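Local coordinates for NAD-dependent epimerase/dehydratase domain-containing protein (Ruegeria pomeroyi DSS-3, PDB 3IUS) that is of unknown function but, as a member of the NAD-dependent epimerase/dehydratase family, probably binds a dinucleotide cofactor in a Rossmann-type fold, at residues 69-72 with 77-80; 163-168 with 226-231; 268-273 with 277-282. All coordinates share one frame; numbering follows the deposited sequence.

Contact 1 (69-72 with 77-80); sequences ISTA and GDPV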
ATOM      1  N   ILE A  69      -5.414   5.126   7.503  1.00 17.18           N
ATOM      2  CA  ILE A  69      -4.172   5.896   7.546  1.00 16.83           C
ATOM      3  C   ILE A  69      -3.230   5.514   6.416  1.00 16.67           C
ATOM      4  O   ILE A  69      -2.716   4.398   6.391  1.00 17.39           O
ATOM      5  CB  ILE A  69      -3.424   5.664   8.868  1.00 20.19           C
ATOM      6  CG1 ILE A  69      -4.369   5.827  10.062  1.00 19.14           C
ATOM      7  CG2 ILE A  69      -2.204   6.573   8.966  1.00 22.09           C
ATOM      8  CD1 ILE A  69      -4.789   7.242  10.322  1.00 24.81           C
ATOM      9  N   SER A  70      -3.001   6.443   5.490  1.00 16.91           N
ATOM     10  CA  SER A  70      -2.073   6.233   4.381  1.00 21.41           C
ATOM     11  C   SER A  70      -0.798   7.054   4.564  1.00 22.63           C
ATOM     12  O   SER A  70       0.095   7.025   3.719  1.00 23.44           O
ATOM     13  CB  SER A  70      -2.724   6.627   3.045  1.00 16.99           C
ATOM     14  OG  SER A  70      -3.841   5.815   2.729  1.00 17.77           O
ATOM     15  N   THR A  71      -0.720   7.790   5.666  1.00 20.19           N
ATOM     16  CA  THR A  71       0.370   8.739   5.880  1.00 23.49           C
ATOM     17  C   THR A  71       1.683   8.039   6.227  1.00 19.07           C
ATOM     18  O   THR A  71       1.741   7.265   7.173  1.00 16.79           O
ATOM     19  CB  THR A  71       0.021   9.737   6.999  1.00 29.32           C
ATOM     20  OG1 THR A  71      -0.168   9.028   8.231  1.00 35.29           O
ATOM     21  CG2 THR A  71      -1.254  10.489   6.659  1.00 24.84           C
ATOM     22  N   ALA A  72       2.733   8.314   5.454  1.00 17.05           N
ATOM     23  CA  ALA A  72       4.047   7.716   5.701  1.00 19.03           C
ATOM     24  C   ALA A  72       4.662   8.204   7.013  1.00 16.86           C
ATOM     25  O   ALA A  72       4.427   9.331   7.432  1.00 17.16           O
ATOM     26  CB  ALA A  72       4.988   8.012   4.540  1.00 24.88           C
ATOM     27  N   GLY A  77       8.172   8.268  13.887  1.00 20.31           N
ATOM     28  CA  GLY A  77       7.097   7.307  13.744  1.00 20.73           C
ATOM     29  C   GLY A  77       5.916   7.883  12.989  1.00 19.89           C
ATOM     30  O   GLY A  77       6.075   8.501  11.934  1.00 20.69           O
ATOM     31  N   ASP A  78       4.722   7.691  13.535  1.00 17.56           N
ATOM     32  CA  ASP A  78       3.505   8.081  12.827  1.00 17.50           C
ATOM     33  C   ASP A  78       3.065   9.516  13.092  1.00 20.73           C
ATOM     34  O   ASP A  78       2.775   9.880  14.229  1.00 19.24           O
ATOM     35  CB  ASP A  78       2.360   7.125  13.161  1.00 16.73           C
ATOM     36  CG  ASP A  78       1.136   7.371  12.308  1.00 16.87           C
ATOM     37  OD1 ASP A  78       0.956   6.635  11.315  1.00 22.44           O
ATOM     38  OD2 ASP A  78       0.364   8.303  12.620  1.00 17.17           O
ATOM     39  N   PRO A  79       2.985  10.327  12.024  1.00 23.25           N
ATOM     40  CA  PRO A  79       2.597  11.742  12.092  1.00 19.58           C
ATOM     41  C   PRO A  79       1.156  11.961  12.560  1.00 18.12           C
ATOM     42  O   PRO A  79       0.890  12.973  13.204  1.00 26.50           O
ATOM     43  CB  PRO A  79       2.762  12.221  10.643  1.00 21.45           C
ATOM     44  CG  PRO A  79       3.683  11.224  10.010  1.00 24.59           C
ATOM     45  CD  PRO A  79       3.365   9.926  10.660  1.00 22.30           C
ATOM     46  N   VAL A  80       0.246  11.044  12.237  1.00 18.22           N
ATOM     47  CA  VAL A  80      -1.148  11.173  12.659  1.00 21.83           C
ATOM     48  C   VAL A  80      -1.248  11.018  14.177  1.00 18.09           C
ATOM     49  O   VAL A  80      -1.892  11.819  14.850  1.00 18.39           O
ATOM     50  CB  VAL A  80      -2.074  10.154  11.951  1.00 22.78           C
ATOM     51  CG1 VAL A  80      -3.448  10.120  12.616  1.00 17.98           C
ATOM     52  CG2 VAL A  80      -2.208  10.489  10.470  1.00 19.57           C
TER
HETATM   53  O   HOH W   1       2.932   6.295   9.481  1.00 19.62           O

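Contact 2 (163-168 with 226-231); sequences SKLGKG and QGLPLP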
ATOM      1  N   SER A 163       3.185   3.760 -19.571  1.00 50.07           N
ATOM      2  CA  SER A 163       3.539   5.171 -19.674  1.00 52.52           C
ATOM      3  C   SER A 163       5.056   5.308 -19.739  1.00 49.75           C
ATOM      4  O   SER A 163       5.590   6.249 -20.323  1.00 54.77           O
ATOM      5  CB  SER A 163       3.018   5.929 -18.455  1.00 50.55           C
ATOM      6  OG  SER A 163       3.695   5.510 -17.280  1.00 45.80           O
ATOM      7  N   LYS A 164       5.735   4.338 -19.139  1.00 45.41           N
ATOM      8  CA  LYS A 164       7.180   4.353 -18.959  1.00 45.41           C
ATOM      9  C   LYS A 164       7.944   3.981 -20.237  1.00 45.74           C
ATOM     10  O   LYS A 164       9.170   4.095 -20.298  1.00 46.82           O
ATOM     11  CB  LYS A 164       7.523   3.394 -17.816  1.00 49.54           C
ATOM     12  CG  LYS A 164       8.989   3.165 -17.516  1.00 52.18           C
ATOM     13  CD  LYS A 164       9.111   2.459 -16.171  1.00 55.46           C
ATOM     14  CE  LYS A 164      10.300   1.511 -16.112  1.00 56.90           C
ATOM     15  NZ  LYS A 164      10.252   0.656 -14.885  1.00 55.32           N
ATOM     16  N   LEU A 165       7.213   3.556 -21.262  1.00 40.56           N
ATOM     17  CA  LEU A 165       7.827   3.029 -22.476  1.00 38.67           C
ATOM     18  C   LEU A 165       7.994   4.082 -23.562  1.00 38.99           C
ATOM     19  O   LEU A 165       7.403   5.159 -23.496  1.00 47.07           O
ATOM     20  CB  LEU A 165       6.981   1.881 -23.029  1.00 37.20           C
ATOM     21  CG  LEU A 165       6.737   0.689 -22.109  1.00 37.46           C
ATOM     22  CD1 LEU A 165       5.490  -0.060 -22.549  1.00 37.14           C
ATOM     23  CD2 LEU A 165       7.954  -0.227 -22.094  1.00 36.95           C
ATOM     24  N   GLY A 166       8.806   3.758 -24.563  1.00 33.66           N
ATOM     25  CA  GLY A 166       8.905   4.564 -25.766  1.00 34.60           C
ATOM     26  C   GLY A 166       9.738   5.830 -25.690  1.00 41.21           C
ATOM     27  O   GLY A 166      10.020   6.442 -26.719  1.00 46.53           O
ATOM     28  N   LYS A 167      10.140   6.234 -24.490  1.00 43.59           N
ATOM     29  CA  LYS A 167      10.918   7.466 -24.359  1.00 48.80           C
ATOM     30  C   LYS A 167      12.356   7.251 -23.878  1.00 51.92           C
ATOM     31  O   LYS A 167      12.985   8.167 -23.349  1.00 58.14           O
ATOM     32  CB  LYS A 167      10.184   8.501 -23.493  1.00 50.94           C
ATOM     33  CG  LYS A 167       9.471   7.939 -22.279  1.00 54.20           C
ATOM     34  CD  LYS A 167       8.330   8.857 -21.862  1.00 57.90           C
ATOM     35  CE  LYS A 167       7.684   8.393 -20.569  1.00 61.19           C
ATOM     36  NZ  LYS A 167       6.393   9.092 -20.312  1.00 63.07           N
ATOM     37  N   GLY A 168      12.873   6.042 -24.085  1.00 47.42           N
ATOM     38  CA  GLY A 168      14.254   5.736 -23.757  1.00 43.05           C
ATOM     39  C   GLY A 168      14.543   5.884 -22.280  1.00 41.65           C
ATOM     40  O   GLY A 168      13.624   6.006 -21.468  1.00 34.76           O
ATOM     41  N   GLN A 226       3.476  -4.477 -25.711  1.00 17.81           N
ATOM     42  CA  GLN A 226       3.389  -3.245 -26.482  1.00 18.23           C
ATOM     43  C   GLN A 226       4.051  -3.437 -27.838  1.00 20.80           C
ATOM     44  O   GLN A 226       4.029  -2.543 -28.683  1.00 19.75           O
ATOM     45  CB  GLN A 226       4.068  -2.108 -25.712  1.00 20.38           C
ATOM     46  CG  GLN A 226       3.763  -0.704 -26.226  1.00 21.54           C
ATOM     47  CD  GLN A 226       2.470  -0.125 -25.665  1.00 24.78           C
ATOM     48  OE1 GLN A 226       1.646  -0.837 -25.077  1.00 22.62           O
ATOM     49  NE2 GLN A 226       2.291   1.178 -25.838  1.00 24.72           N
ATOM     50  N   GLY A 227       4.641  -4.610 -28.046  1.00 18.34           N
ATOM     51  CA  GLY A 227       5.321  -4.886 -29.300  1.00 18.61           C
ATOM     52  C   GLY A 227       6.586  -4.070 -29.456  1.00 18.87           C
ATOM     53  O   GLY A 227       6.974  -3.716 -30.579  1.00 22.58           O
ATOM     54  N   LEU A 228       7.240  -3.784 -28.333  1.00 18.70           N
ATOM     55  CA  LEU A 228       8.474  -3.010 -28.309  1.00 19.96           C
ATOM     56  C   LEU A 228       9.696  -3.869 -27.971  1.00 20.93           C
ATOM     57  O   LEU A 228       9.568  -4.934 -27.386  1.00 24.98           O
ATOM     58  CB  LEU A 228       8.351  -1.861 -27.312  1.00 18.91           C
ATOM     59  CG  LEU A 228       7.249  -0.855 -27.643  1.00 19.15           C
ATOM     60  CD1 LEU A 228       7.125   0.171 -26.536  1.00 21.85           C
ATOM     61  CD2 LEU A 228       7.546  -0.175 -28.982  1.00 19.63           C
ATOM     62  N   PRO A 229      10.892  -3.403 -28.350  1.00 18.96           N
ATOM     63  CA  PRO A 229      12.110  -4.168 -28.069  1.00 24.72           C
ATOM     64  C   PRO A 229      12.349  -4.332 -26.577  1.00 28.53           C
ATOM     65  O   PRO A 229      12.035  -3.431 -25.800  1.00 19.93           O
ATOM     66  CB  PRO A 229      13.214  -3.296 -28.672  1.00 30.41           C
ATOM     67  CG  PRO A 229      12.520  -2.457 -29.698  1.00 28.81           C
ATOM     68  CD  PRO A 229      11.177  -2.173 -29.106  1.00 24.75           C
ATOM     69  N   LEU A 230      12.910  -5.473 -26.192  1.00 30.45           N
ATOM     70  CA  LEU A 230      13.295  -5.720 -24.810  1.00 29.74           C
ATOM     71  C   LEU A 230      14.362  -4.714 -24.388  1.00 30.38           C
ATOM     72  O   LEU A 230      15.449  -4.674 -24.969  1.00 24.81           O
ATOM     73  CB  LEU A 230      13.823  -7.149 -24.672  1.00 24.52           C
ATOM     74  CG  LEU A 230      14.415  -7.583 -23.333  1.00 28.23           C
ATOM     75  CD1 LEU A 230      13.348  -7.558 -22.247  1.00 23.14           C
ATOM     76  CD2 LEU A 230      15.028  -8.971 -23.456  1.00 26.16           C
ATOM     77  N   PRO A 231      14.049  -3.877 -23.387  1.00 27.68           N
ATOM     78  CA  PRO A 231      15.026  -2.907 -22.884  1.00 26.88           C
ATOM     79  C   PRO A 231      16.319  -3.600 -22.459  1.00 25.97           C
ATOM     80  O   PRO A 231      16.276  -4.747 -22.006  1.00 25.93           O
ATOM     81  CB  PRO A 231      14.323  -2.303 -21.664  1.00 26.18           C
ATOM     82  CG  PRO A 231      12.871  -2.504 -21.937  1.00 22.52           C
ATOM     83  CD  PRO A 231      12.766  -3.803 -22.665  1.00 24.97           C
TER

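Contact 3 (268-273 with 277-282); sequences LKYPNY and LEALQA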
ATOM      1  N   LEU A 268      -8.218 -12.683  -5.150  1.00 16.57           N
ATOM      2  CA  LEU A 268      -7.505 -11.708  -5.965  1.00 18.71           C
ATOM      3  C   LEU A 268      -8.052 -11.590  -7.387  1.00 17.57           C
ATOM      4  O   LEU A 268      -8.247 -12.593  -8.078  1.00 17.13           O
ATOM      5  CB  LEU A 268      -6.017 -12.048  -6.016  1.00 15.75           C
ATOM      6  CG  LEU A 268      -5.234 -12.095  -4.704  1.00 17.82           C
ATOM      7  CD1 LEU A 268      -3.762 -12.411  -5.005  1.00 18.71           C
ATOM      8  CD2 LEU A 268      -5.382 -10.781  -3.939  1.00 16.43           C
ATOM      9  N   LYS A 269      -8.296 -10.353  -7.809  1.00 15.55           N
ATOM     10  CA  LYS A 269      -8.699 -10.059  -9.181  1.00 14.42           C
ATOM     11  C   LYS A 269      -7.499 -10.222 -10.093  1.00 15.00           C
ATOM     12  O   LYS A 269      -7.628 -10.624 -11.252  1.00 19.17           O
ATOM     13  CB  LYS A 269      -9.207  -8.620  -9.304  1.00 20.45           C
ATOM     14  CG  LYS A 269     -10.520  -8.325  -8.605  1.00 30.22           C
ATOM     15  CD  LYS A 269     -10.813  -6.826  -8.642  1.00 39.44           C
ATOM     16  CE  LYS A 269     -12.286  -6.525  -8.391  1.00 44.62           C
ATOM     17  NZ  LYS A 269     -12.715  -6.828  -6.995  1.00 47.68           N
ATOM     18  N   TYR A 270      -6.329  -9.884  -9.570  1.00 17.36           N
ATOM     19  CA  TYR A 270      -5.099  -9.955 -10.351  1.00 18.39           C
ATOM     20  C   TYR A 270      -4.025 -10.707  -9.569  1.00 14.04           C
ATOM     21  O   TYR A 270      -3.179 -10.101  -8.922  1.00 14.08           O
ATOM     22  CB  TYR A 270      -4.612  -8.554 -10.733  1.00 19.47           C
ATOM     23  CG  TYR A 270      -5.670  -7.695 -11.392  1.00 18.75           C
ATOM     24  CD1 TYR A 270      -6.041  -7.907 -12.715  1.00 18.10           C
ATOM     25  CD2 TYR A 270      -6.286  -6.662 -10.699  1.00 18.62           C
ATOM     26  CE1 TYR A 270      -7.011  -7.121 -13.324  1.00 20.83           C
ATOM     27  CE2 TYR A 270      -7.257  -5.871 -11.300  1.00 19.81           C
ATOM     28  CZ  TYR A 270      -7.610  -6.104 -12.613  1.00 21.05           C
ATOM     29  OH  TYR A 270      -8.572  -5.316 -13.209  1.00 25.28           O
ATOM     30  N   PRO A 271      -4.062 -12.045  -9.630  1.00 19.49           N
ATOM     31  CA  PRO A 271      -3.158 -12.920  -8.869  1.00 19.15           C
ATOM     32  C   PRO A 271      -1.687 -12.751  -9.227  1.00 13.68           C
ATOM     33  O   PRO A 271      -0.820 -13.098  -8.430  1.00 13.55           O
ATOM     34  CB  PRO A 271      -3.633 -14.330  -9.259  1.00 22.48           C
ATOM     35  CG  PRO A 271      -4.392 -14.126 -10.534  1.00 18.55           C
ATOM     36  CD  PRO A 271      -5.082 -12.826 -10.343  1.00 16.73           C
ATOM     37  N   ASN A 272      -1.411 -12.221 -10.414  1.00 13.89           N
ATOM     38  CA  ASN A 272      -0.034 -12.030 -10.849  1.00 18.86           C
ATOM     39  C   ASN A 272       0.106 -10.865 -11.820  1.00 15.51           C
ATOM     40  O   ASN A 272      -0.892 -10.353 -12.336  1.00 14.41           O
ATOM     41  CB  ASN A 272       0.550 -13.324 -11.443  1.00 19.22           C
ATOM     42  CG  ASN A 272      -0.111 -13.731 -12.753  1.00 16.34           C
ATOM     43  OD1 ASN A 272       0.135 -13.127 -13.807  1.00 15.58           O
ATOM     44  ND2 ASN A 272      -0.927 -14.782 -12.705  1.00 15.05           N
ATOM     45  N   TYR A 273       1.352 -10.455 -12.052  1.00 14.38           N
ATOM     46  CA  TYR A 273       1.659  -9.265 -12.844  1.00 18.56           C
ATOM     47  C   TYR A 273       1.261  -9.420 -14.305  1.00 19.47           C
ATOM     48  O   TYR A 273       0.966  -8.432 -14.973  1.00 18.61           O
ATOM     49  CB  TYR A 273       3.151  -8.904 -12.750  1.00 17.13           C
ATOM     50  CG  TYR A 273       4.056  -9.822 -13.534  1.00 14.72           C
ATOM     51  CD1 TYR A 273       4.561  -9.448 -14.773  1.00 17.61           C
ATOM     52  CD2 TYR A 273       4.409 -11.064 -13.037  1.00 15.79           C
ATOM     53  CE1 TYR A 273       5.386 -10.294 -15.490  1.00 20.08           C
ATOM     54  CE2 TYR A 273       5.226 -11.911 -13.744  1.00 14.45           C
ATOM     55  CZ  TYR A 273       5.712 -11.521 -14.970  1.00 20.20           C
ATOM     56  OH  TYR A 273       6.523 -12.380 -15.663  1.00 24.53           O
ATOM     57  N   LEU A 277      -1.063  -6.772 -15.851  1.00 16.40           N
ATOM     58  CA  LEU A 277      -0.525  -5.966 -16.947  1.00 15.83           C
ATOM     59  C   LEU A 277      -1.361  -6.029 -18.223  1.00 18.09           C
ATOM     60  O   LEU A 277      -1.513  -5.025 -18.927  1.00 17.95           O
ATOM     61  CB  LEU A 277       0.931  -6.345 -17.253  1.00 20.68           C
ATOM     62  CG  LEU A 277       2.009  -5.413 -16.692  1.00 23.76           C
ATOM     63  CD1 LEU A 277       1.804  -5.214 -15.219  1.00 16.53           C
ATOM     64  CD2 LEU A 277       3.424  -5.924 -16.972  1.00 17.39           C
ATOM     65  N   GLU A 278      -1.882  -7.208 -18.538  1.00 15.82           N
ATOM     66  CA  GLU A 278      -2.717  -7.361 -19.720  1.00 15.96           C
ATOM     67  C   GLU A 278      -3.982  -6.514 -19.597  1.00 16.08           C
ATOM     68  O   GLU A 278      -4.400  -5.873 -20.557  1.00 16.59           O
ATOM     69  CB  GLU A 278      -3.053  -8.833 -19.955  1.00 15.72           C
ATOM     70  CG  GLU A 278      -1.816  -9.704 -20.107  1.00 44.89           C
ATOM     71  CD  GLU A 278      -2.140 -11.164 -20.352  1.00 48.04           C
ATOM     72  OE1 GLU A 278      -2.498 -11.507 -21.500  1.00 54.56           O
ATOM     73  OE2 GLU A 278      -2.020 -11.967 -19.401  1.00 39.68           O
ATOM     74  N   ALA A 279      -4.581  -6.512 -18.406  1.00 15.89           N
ATOM     75  CA  ALA A 279      -5.761  -5.695 -18.141  1.00 19.60           C
ATOM     76  C   ALA A 279      -5.458  -4.198 -18.156  1.00 17.74           C
ATOM     77  O   ALA A 279      -6.243  -3.405 -18.672  1.00 16.56           O
ATOM     78  CB  ALA A 279      -6.389  -6.087 -16.803  1.00 15.73           C
ATOM     79  N   LEU A 280      -4.325  -3.814 -17.571  1.00 18.69           N
ATOM     80  CA  LEU A 280      -3.918  -2.413 -17.525  0.50 19.65           C
ATOM     81  C   LEU A 280      -3.712  -1.842 -18.919  1.00 16.97           C
ATOM     82  O   LEU A 280      -4.120  -0.717 -19.207  1.00 17.27           O
ATOM     83  CB  LEU A 280      -2.638  -2.242 -16.705  0.50 20.45           C
ATOM     84  CG  LEU A 280      -2.828  -1.724 -15.279  0.50 24.35           C
ATOM     85  CD1 LEU A 280      -3.710  -2.669 -14.493  0.50 27.75           C
ATOM     86  CD2 LEU A 280      -1.489  -1.519 -14.579  0.50 22.12           C
ATOM     87  N   GLN A 281      -3.079  -2.624 -19.782  1.00 16.94           N
ATOM     88  CA  GLN A 281      -2.816  -2.171 -21.142  1.00 17.27           C
ATOM     89  C   GLN A 281      -4.120  -1.886 -21.880  1.00 18.36           C
ATOM     90  O   GLN A 281      -4.193  -0.966 -22.691  1.00 19.47           O
ATOM     91  CB  GLN A 281      -2.010  -3.203 -21.920  1.00 17.19           C
ATOM     92  CG  GLN A 281      -1.533  -2.658 -23.264  1.00 17.67           C
ATOM     93  CD  GLN A 281      -1.061  -3.735 -24.204  1.00 22.61           C
ATOM     94  OE1 GLN A 281      -1.536  -4.863 -24.159  1.00 21.61           O
ATOM     95  NE2 GLN A 281      -0.135  -3.379 -25.091  1.00 21.46           N
ATOM     96  N   ALA A 282      -5.144  -2.684 -21.585  1.00 17.19           N
ATOM     97  CA  ALA A 282      -6.441  -2.547 -22.237  1.00 19.00           C
ATOM     98  C   ALA A 282      -7.341  -1.525 -21.535  1.00 21.45           C
ATOM     99  O   ALA A 282      -8.436  -1.217 -22.010  1.00 24.00           O
ATOM    100  CB  ALA A 282      -7.134  -3.906 -22.316  1.00 19.64           C
TER

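Contact 1 (69-72 with 77-80)
I69 ends strand 66-69 of a Rossmann-type parallel sheet, and its side chain meets V80 in the first turn of helix 79-90, where the beta-alpha-beta crossover to strand 97-103 begins. The two side chains reach for each other tip to tip, I69 CD1 lying 3.9 Å from V80 CG1. The other branch, CG2, stands anti to the backbone N (chi1 -49° places CG1 beside that N) and abuts the carboxylate atom OD1 of D78. With an alanine here both branches are gone, and V80 CG1 would probably lose its apolar mate at the strand end, leaving a gap beside the first turn of the helix. T71 follows, crossing V80 at about a right angle: its OG1 presses on V80 CG2 at 3.4 Å, and this hydroxyl is buried without a polar partner in the model. The backbone of T71 fares better, since one water donates both to T71 O at 2.8 Å and to D78 OD1 at 2.7 Å, bridging the loop to the helix start. D78 is the N-cap; its OD2 accepts from L81 N and, weakly at 117°, from V80 N, while OD1 also holds W138 NE1 of helix 126-140. Last comes A72, whose CB points away and whose carbonyl makes the contact instead: A72 O rests 3.3 Å from CG of the P79 ring and 3.4 Å from CD of that same P79.

Contact 2 (163-168 with 226-231)
L165 reaches from an exposed loop to Q226 and L228, and its side chain touches a different one of them at each end. At the root, L165 CB lies 3.9 Å from L228 CD1, the branch that extends furthest from its own backbone because it is anti to CA (chi2 175°). The same methyl also comes within 4.4 Å of the backbone N of G166, so L228 CD1 fits against the chain at the L165-G166 link. Beyond CB, the L165 side chain turns its CD1 toward the end of helix 215-226. There L165 CD1 stands 4.0 Å from Q226 CB and 4.1 Å from Q226 CG, the two side chains crossing at a slant. G227, at a phi of 69°, turns the chain out of that helix in a Schellman motif, and the chain then swings round to present L228. Both loops lead into one small parallel sheet: the loop holding 163-168 runs on to strand 172-174, the one holding 226-231 to its partner strand 233-235, and just ahead of the latter P231 O accepts from R172 NE. The bend of the Q226 chain at chi2 (85°) turns its amide to where OE1 accepts from Q281 NE2 of helix 273-282, and the Q226 side chain also touches F162, the residue just before S163.

Contact 3 (268-273 with 277-282)
L277 and Y273 are joined by a backbone bond in the first turn of helix 273-282. L277 N donates to Y273 O over 2.8 Å with an N-H...O angle of 154°, the i to i+4 bond of the helix. The side chain of L277 stays close to that same oxygen: its CB lies 3.1 Å from Y273 O, and CD1, swung back over the preceding turn by a chi1 of -101° that falls off any staggered position, is 3.3 Å from Y273 O. The second branch reaches the aromatic ring, L277 CD2 approaching Y273 CD1 at the ring edge, near its plane, 4.3 Å away. Two residues on, A279 points its methyl toward the loop that precedes the helix. A279 CB comes 3.7 Å from Y270 CE1, meeting that ring obliquely, while one face of the ring is overlain near its rim by CB of K269. With so small a side chain at A279, the aromatic ring can lie close against the helix. The hydroxyl of Y270 is bonded to E285 O, beyond the end of the helix in sequence. Further along, Q281 N returns to L277 O at 3.0 Å, continuing the helical bonding that N272 starts as N-cap, with OD1 accepting from V275 N. The D187 carboxylate on helix 185-197 takes the backbone N-H groups of K269 and Y270, one on each oxygen. L277 and Y273 both pack on V218 of helix 215-226 and on R182 of strand 182-184, so this C-terminal helix packs against both that helix and that strand, at the edge of the main parallel sheet.

Along the chain the three contacts come in series, each closing before the next opens. Contact 1 lies across the chain's centre from the other two, its own centre 36 Å from that of contact 2 and 29 Å from that of contact 3. It belongs to the strand-helix start of a Rossmann crossover, beside the loop expected to line a dinucleotide site. Contacts 2 and 3, with centres 18 Å apart, meet where Q226, at the end of helix 215-226, probably bonds to Q281 of helix 273-282. The end of helix 215-226 and the loop after it form one side of contact 2, and its flank supports helix 273-282 of contact 3. The chain's late helices are thus knit together at a distance from the probable cofactor region.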